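Local coordinates for putative tRNA synthase (Salmonella typhimurium, PDB 3DQQ), which probably catalyses the ATP-dependent phosphorylation of 3-oxo-tetronate to 3-oxo-tetronate 4-phosphate, as a member of the four-carbon acid sugar kinase family, at residues R278-A283 with H336-L341; W301-D306 with G352-F357. All blocks are in the same frame, centred on the assembly; numbering follows the deposited sequence.

Contact 1 (R278-A283 with H336-L341)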
loop_
_atom_site.group_PDB
_atom_site.type_symbol
_atom_site.label_atom_id
_atom_site.label_comp_id
_atom_site.label_asym_id
_atom_site.label_seq_id
_atom_site.Cartn_x
_atom_site.Cartn_y
_atom_site.Cartn_z
ATOM N N ARG A 278 -14.611 0.048 -19.155
ATOM C CA ARG A 278 -15.385 1.076 -18.526
ATOM C C ARG A 278 -14.899 1.171 -17.083
ATOM O O ARG A 278 -14.767 0.149 -16.398
ATOM C CB ARG A 278 -16.845 0.671 -18.621
ATOM C CG ARG A 278 -17.812 1.739 -18.335
ATOM C CD ARG A 278 -18.308 2.467 -19.565
ATOM N NE ARG A 278 -19.739 2.742 -19.401
ATOM C CZ ARG A 278 -20.261 3.523 -18.446
ATOM N NH1 ARG A 278 -19.494 4.137 -17.528
ATOM N NH2 ARG A 278 -21.570 3.666 -18.375
ATOM N N ASP A 279 -14.574 2.393 -16.658
ATOM C CA ASP A 279 -14.035 2.653 -15.335
ATOM C C ASP A 279 -15.120 3.022 -14.376
ATOM O O ASP A 279 -15.909 3.879 -14.667
ATOM C CB ASP A 279 -13.075 3.820 -15.384
ATOM C CG ASP A 279 -11.741 3.441 -15.973
ATOM O OD1 ASP A 279 -10.997 2.635 -15.313
ATOM O OD2 ASP A 279 -11.435 3.949 -17.076
ATOM N N VAL A 280 -15.137 2.389 -13.224
ATOM C CA VAL A 280 -16.166 2.613 -12.243
ATOM C C VAL A 280 -16.040 4.015 -11.653
ATOM O O VAL A 280 -15.013 4.330 -11.061
ATOM C CB VAL A 280 -16.033 1.607 -11.098
ATOM C CG1 VAL A 280 -17.010 1.924 -10.010
ATOM C CG2 VAL A 280 -16.207 0.201 -11.597
ATOM N N ASP A 281 -17.085 4.843 -11.797
ATOM C CA ASP A 281 -17.093 6.180 -11.190
ATOM C C ASP A 281 -17.643 6.168 -9.771
ATOM O O ASP A 281 -18.810 5.958 -9.518
ATOM C CB ASP A 281 -17.853 7.189 -12.035
ATOM C CG ASP A 281 -17.880 8.582 -11.402
ATOM O OD1 ASP A 281 -16.863 9.056 -10.852
ATOM O OD2 ASP A 281 -18.924 9.230 -11.436
ATOM N N VAL A 282 -16.757 6.409 -8.842
ATOM C CA VAL A 282 -17.093 6.493 -7.449
ATOM C C VAL A 282 -18.199 7.506 -7.150
ATOM O O VAL A 282 -19.011 7.254 -6.276
ATOM C CB VAL A 282 -15.846 6.852 -6.645
ATOM C CG1 VAL A 282 -16.182 6.922 -5.161
ATOM C CG2 VAL A 282 -14.771 5.814 -6.906
ATOM N N ALA A 283 -18.279 8.636 -7.852
ATOM C CA ALA A 283 -19.397 9.560 -7.571
ATOM C C ALA A 283 -20.749 8.951 -7.926
ATOM O O ALA A 283 -21.775 9.521 -7.638
ATOM C CB ALA A 283 -19.223 10.909 -8.258
ATOM N N HIS A 336 -15.649 0.179 0.159
ATOM C CA HIS A 336 -16.874 -0.538 0.404
ATOM C C HIS A 336 -17.928 -0.204 -0.663
ATOM O O HIS A 336 -18.623 -1.098 -1.116
ATOM C CB HIS A 336 -17.415 -0.294 1.827
ATOM C CG HIS A 336 -18.773 -0.901 2.044
ATOM N ND1 HIS A 336 -19.956 -0.190 1.862
ATOM C CD2 HIS A 336 -19.143 -2.186 2.312
ATOM C CE1 HIS A 336 -20.991 -1.002 2.044
ATOM N NE2 HIS A 336 -20.525 -2.217 2.320
ATOM N N ALA A 337 -18.028 1.052 -1.092
ATOM C CA ALA A 337 -19.073 1.441 -2.043
ATOM C C ALA A 337 -18.863 0.810 -3.424
ATOM O O ALA A 337 -19.798 0.360 -4.062
ATOM C CB ALA A 337 -19.170 2.947 -2.160
ATOM N N VAL A 338 -17.622 0.791 -3.876
ATOM C CA VAL A 338 -17.275 0.070 -5.077
ATOM C C VAL A 338 -17.533 -1.446 -4.909
ATOM O O VAL A 338 -18.146 -2.053 -5.779
ATOM C CB VAL A 338 -15.815 0.347 -5.494
ATOM C CG1 VAL A 338 -15.373 -0.607 -6.583
ATOM C CG2 VAL A 338 -15.693 1.766 -5.971
ATOM N N GLU A 339 -17.119 -2.068 -3.811
ATOM C CA GLU A 339 -17.470 -3.485 -3.646
ATOM C C GLU A 339 -18.989 -3.699 -3.641
ATOM O O GLU A 339 -19.475 -4.600 -4.256
ATOM C CB GLU A 339 -16.837 -4.101 -2.389
ATOM C CG GLU A 339 -15.270 -4.131 -2.382
ATOM C CD GLU A 339 -14.629 -4.647 -3.714
ATOM O OE1 GLU A 339 -14.642 -5.860 -3.990
ATOM O OE2 GLU A 339 -14.088 -3.849 -4.508
ATOM N N ALA A 340 -19.750 -2.846 -2.993
ATOM C CA ALA A 340 -21.187 -2.954 -3.040
ATOM C C ALA A 340 -21.682 -2.892 -4.480
ATOM O O ALA A 340 -22.646 -3.579 -4.837
ATOM C CB ALA A 340 -21.833 -1.860 -2.196
ATOM N N LEU A 341 -21.048 -2.067 -5.315
ATOM C CA LEU A 341 -21.478 -1.965 -6.710
ATOM C C LEU A 341 -21.219 -3.290 -7.420
ATOM O O LEU A 341 -22.139 -3.830 -8.057
ATOM C CB LEU A 341 -20.792 -0.839 -7.476
ATOM C CG LEU A 341 -21.076 -0.856 -8.982
ATOM C CD1 LEU A 341 -22.334 -0.054 -9.337
ATOM C CD2 LEU A 341 -19.876 -0.385 -9.738
#
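V280 and L341 meet tip to tip where the loop leaving strand 277-279 passes the first turns of helix 336-351, a purely apolar contact between a loop and a helix inside the nucleotide-binding C-terminal domain. The CB of V280 points at the helix and splits there into two methyls. CG1 stands anti to the backbone N (chi1 174°), which brings it 3.7 Å from L341 CD2 and, more loosely, 4.3 Å from V338 CG2. CG2 lies 4.2 Å from L341 CD2, so that one leucine methyl faces both branches of the valine. With CG anti to the backbone N (chi1 171°), L341 reaches toward V280, one helical turn on from V338, and CD2 is the methyl that touches. V282, in the short 3-10 segment that follows, adds a second valine to the same helix: its CG2 lies 4.3 Å from V338 CG2. No hydrogen bond joins the two segments. V280 also packs on I313 of strand 312-314, whose neighbour S314 takes part in backbone hydrogen bonds with R278 and V280; L341 is also packed by Y294 and L298 of helix 288-304. E339, the residue after V338, hydrogen-bonds through OE1 to OG1 of T364, a predicted ATP-binding residue. Between the two valines, D281 turns away from the helix, and its OD1 accepts a weak 3.3 Å hydrogen bond from A283 N.

Contact 2 (W301-D306 with G352-F357)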
loop_
_atom_site.group_PDB
_atom_site.type_symbol
_atom_site.label_atom_id
_atom_site.label_comp_id
_atom_site.label_asym_id
_atom_site.label_seq_id
_atom_site.Cartn_x
_atom_site.Cartn_y
_atom_site.Cartn_z
ATOM N N TRP A 301 -24.592 -2.106 -20.270
ATOM C CA TRP A 301 -23.468 -1.751 -21.103
ATOM C C TRP A 301 -22.671 -2.995 -21.499
ATOM O O TRP A 301 -22.352 -3.170 -22.675
ATOM C CB TRP A 301 -22.556 -0.764 -20.406
ATOM C CG TRP A 301 -21.383 -0.411 -21.242
ATOM C CD1 TRP A 301 -21.341 0.508 -22.217
ATOM C CD2 TRP A 301 -20.074 -0.988 -21.184
ATOM N NE1 TRP A 301 -20.100 0.563 -22.784
ATOM C CE2 TRP A 301 -19.293 -0.342 -22.161
ATOM C CE3 TRP A 301 -19.485 -1.984 -20.398
ATOM C CZ2 TRP A 301 -17.961 -0.650 -22.378
ATOM C CZ3 TRP A 301 -18.160 -2.288 -20.612
ATOM C CH2 TRP A 301 -17.410 -1.619 -21.602
ATOM N N VAL A 302 -22.346 -3.839 -20.524
ATOM C CA VAL A 302 -21.553 -5.010 -20.812
ATOM C C VAL A 302 -22.308 -5.881 -21.819
ATOM O O VAL A 302 -21.765 -6.295 -22.839
ATOM C CB VAL A 302 -21.231 -5.850 -19.551
ATOM C CG1 VAL A 302 -20.615 -7.160 -19.977
ATOM C CG2 VAL A 302 -20.296 -5.109 -18.591
ATOM N N LEU A 303 -23.579 -6.129 -21.533
ATOM C CA LEU A 303 -24.381 -7.040 -22.339
ATOM C C LEU A 303 -24.592 -6.514 -23.743
ATOM O O LEU A 303 -24.750 -7.269 -24.681
ATOM C CB LEU A 303 -25.738 -7.289 -21.693
ATOM C CG LEU A 303 -25.683 -8.015 -20.360
ATOM C CD1 LEU A 303 -26.975 -7.792 -19.604
ATOM C CD2 LEU A 303 -25.362 -9.491 -20.548
ATOM N N SER A 304 -24.608 -5.218 -23.925
ATOM C CA SER A 304 -24.837 -4.735 -25.265
ATOM C C SER A 304 -23.523 -4.599 -26.065
ATOM O O SER A 304 -23.554 -4.278 -27.231
ATOM C CB SER A 304 -25.640 -3.449 -25.208
ATOM O OG SER A 304 -24.819 -2.413 -24.740
ATOM N N GLN A 305 -22.372 -4.883 -25.468
ATOM C CA GLN A 305 -21.135 -4.927 -26.254
ATOM C C GLN A 305 -21.156 -6.097 -27.205
ATOM O O GLN A 305 -21.932 -7.037 -27.082
ATOM C CB GLN A 305 -19.887 -5.082 -25.385
ATOM C CG GLN A 305 -19.613 -3.947 -24.482
ATOM C CD GLN A 305 -19.715 -2.633 -25.184
ATOM O OE1 GLN A 305 -18.859 -2.280 -25.987
ATOM N NE2 GLN A 305 -20.768 -1.894 -24.882
ATOM N N ASP A 306 -20.251 -6.040 -28.154
ATOM C CA ASP A 306 -20.189 -7.044 -29.186
ATOM C C ASP A 306 -18.761 -6.950 -29.707
ATOM O O ASP A 306 -18.449 -6.157 -30.594
ATOM C CB ASP A 306 -21.248 -6.725 -30.246
ATOM C CG ASP A 306 -21.017 -7.460 -31.546
ATOM O OD1 ASP A 306 -20.495 -8.614 -31.504
ATOM O OD2 ASP A 306 -21.360 -6.869 -32.606
ATOM N N GLY A 352 -28.426 -11.811 -16.849
ATOM C CA GLY A 352 -28.456 -11.494 -18.267
ATOM C C GLY A 352 -27.657 -12.444 -19.111
ATOM O O GLY A 352 -27.408 -12.185 -20.277
ATOM N N GLY A 353 -27.200 -13.529 -18.518
ATOM C CA GLY A 353 -26.530 -14.574 -19.265
ATOM C C GLY A 353 -25.024 -14.585 -19.327
ATOM O O GLY A 353 -24.474 -15.459 -19.972
ATOM N N ILE A 354 -24.330 -13.649 -18.683
ATOM C CA ILE A 354 -22.876 -13.821 -18.560
ATOM C C ILE A 354 -22.657 -15.137 -17.836
ATOM O O ILE A 354 -23.425 -15.504 -16.954
ATOM C CB ILE A 354 -22.145 -12.687 -17.817
ATOM C CG1 ILE A 354 -22.347 -11.378 -18.570
ATOM C CG2 ILE A 354 -20.650 -12.994 -17.708
ATOM C CD1 ILE A 354 -22.048 -11.466 -20.030
ATOM N N THR A 355 -21.626 -15.849 -18.266
ATOM C CA THR A 355 -21.387 -17.212 -17.851
ATOM C C THR A 355 -19.965 -17.408 -17.273
ATOM O O THR A 355 -19.770 -18.267 -16.446
ATOM C CB THR A 355 -21.669 -18.164 -19.054
ATOM O OG1 THR A 355 -21.989 -19.450 -18.564
ATOM C CG2 THR A 355 -20.475 -18.321 -19.928
ATOM N N ARG A 356 -19.006 -16.590 -17.706
ATOM C CA ARG A 356 -17.634 -16.627 -17.258
ATOM C C ARG A 356 -17.213 -15.306 -16.632
ATOM O O ARG A 356 -17.286 -14.283 -17.270
ATOM C CB ARG A 356 -16.741 -16.882 -18.451
ATOM C CG ARG A 356 -16.789 -18.314 -18.919
ATOM C CD ARG A 356 -15.759 -18.585 -20.006
ATOM N NE ARG A 356 -16.237 -17.966 -21.225
ATOM C CZ ARG A 356 -15.477 -17.511 -22.214
ATOM N NH1 ARG A 356 -14.152 -17.604 -22.195
ATOM N NH2 ARG A 356 -16.071 -16.981 -23.256
ATOM N N PHE A 357 -16.722 -15.343 -15.400
ATOM C CA PHE A 357 -16.359 -14.146 -14.676
ATOM C C PHE A 357 -14.878 -14.172 -14.328
ATOM O O PHE A 357 -14.432 -15.002 -13.538
ATOM C CB PHE A 357 -17.138 -14.092 -13.391
ATOM C CG PHE A 357 -18.581 -13.798 -13.564
ATOM C CD1 PHE A 357 -19.100 -12.568 -13.212
ATOM C CD2 PHE A 357 -19.445 -14.749 -14.072
ATOM C CE1 PHE A 357 -20.470 -12.293 -13.373
ATOM C CE2 PHE A 357 -20.808 -14.474 -14.232
ATOM C CZ PHE A 357 -21.312 -13.249 -13.877
#
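L303, near the C-terminal end of helix 288-304, lies against G352 and I354, where a Schellman motif closes helix 336-351 before strand 356-360 of the nucleotide-binding domain. One methyl does the touching: L303 CD2 sits 3.4 Å from G352 O, a van der Waals approach, and 3.9 Å from I354 CD1. The two aliphatic side chains cross obliquely, and I354 CG1 also comes within 4.1 Å of L303 CD2. In I354, CG1 stands anti to the carbonyl carbon (chi1 -61°) and carries CD1 to L303 CD2, which leaves the other branch, CG2, for the F357 ring. V302 lies alongside, but contributes little to this pair; it also packs on V254 and L349.

The second shell sets the turn. G353 has the positive phi (96°) of the C-prime residue, a conformation that favours glycine, and the helix end is closed by I354 N bonding to L349 O and G353 N to A350 O. I354, next after this turn, points toward helix 288-304, while its CG2 rests 3.7 Å above one face of the F357 ring, offset toward the rim. V254 of strand 253-257 and L349 also pack on I354, and backbone bonds from T355 and F357 to S398 tie the following residues to a neighbouring strand.

On the other segment Q305 folds back over W301. Q305 NE2 lies above one face of the indole, offset toward the rim, and donates a nearly straight 3.0 Å hydrogen bond to W301 O.

How the contacts relate
Followed from the N terminus, the chain runs through strand 277-279 and its exit loop, helix 288-304, strand 312-314, helix 336-351 and strand 356-360. Contact 1 closes the longer loop, from 278-283 to 336-341; contact 2 opens inside it at 301-306 and closes beyond it at 352-357, so the two cross rather than nest. Helix 336-351 is thus tied near its start to the loop that follows strand 277-279, and just past its end to helix 288-304. The centres of the two contacts lie about 18 Å apart, yet they touch directly: R278 makes a cation-pi contact with W301, and R278 CB lies 3.8 Å from W301 CZ3.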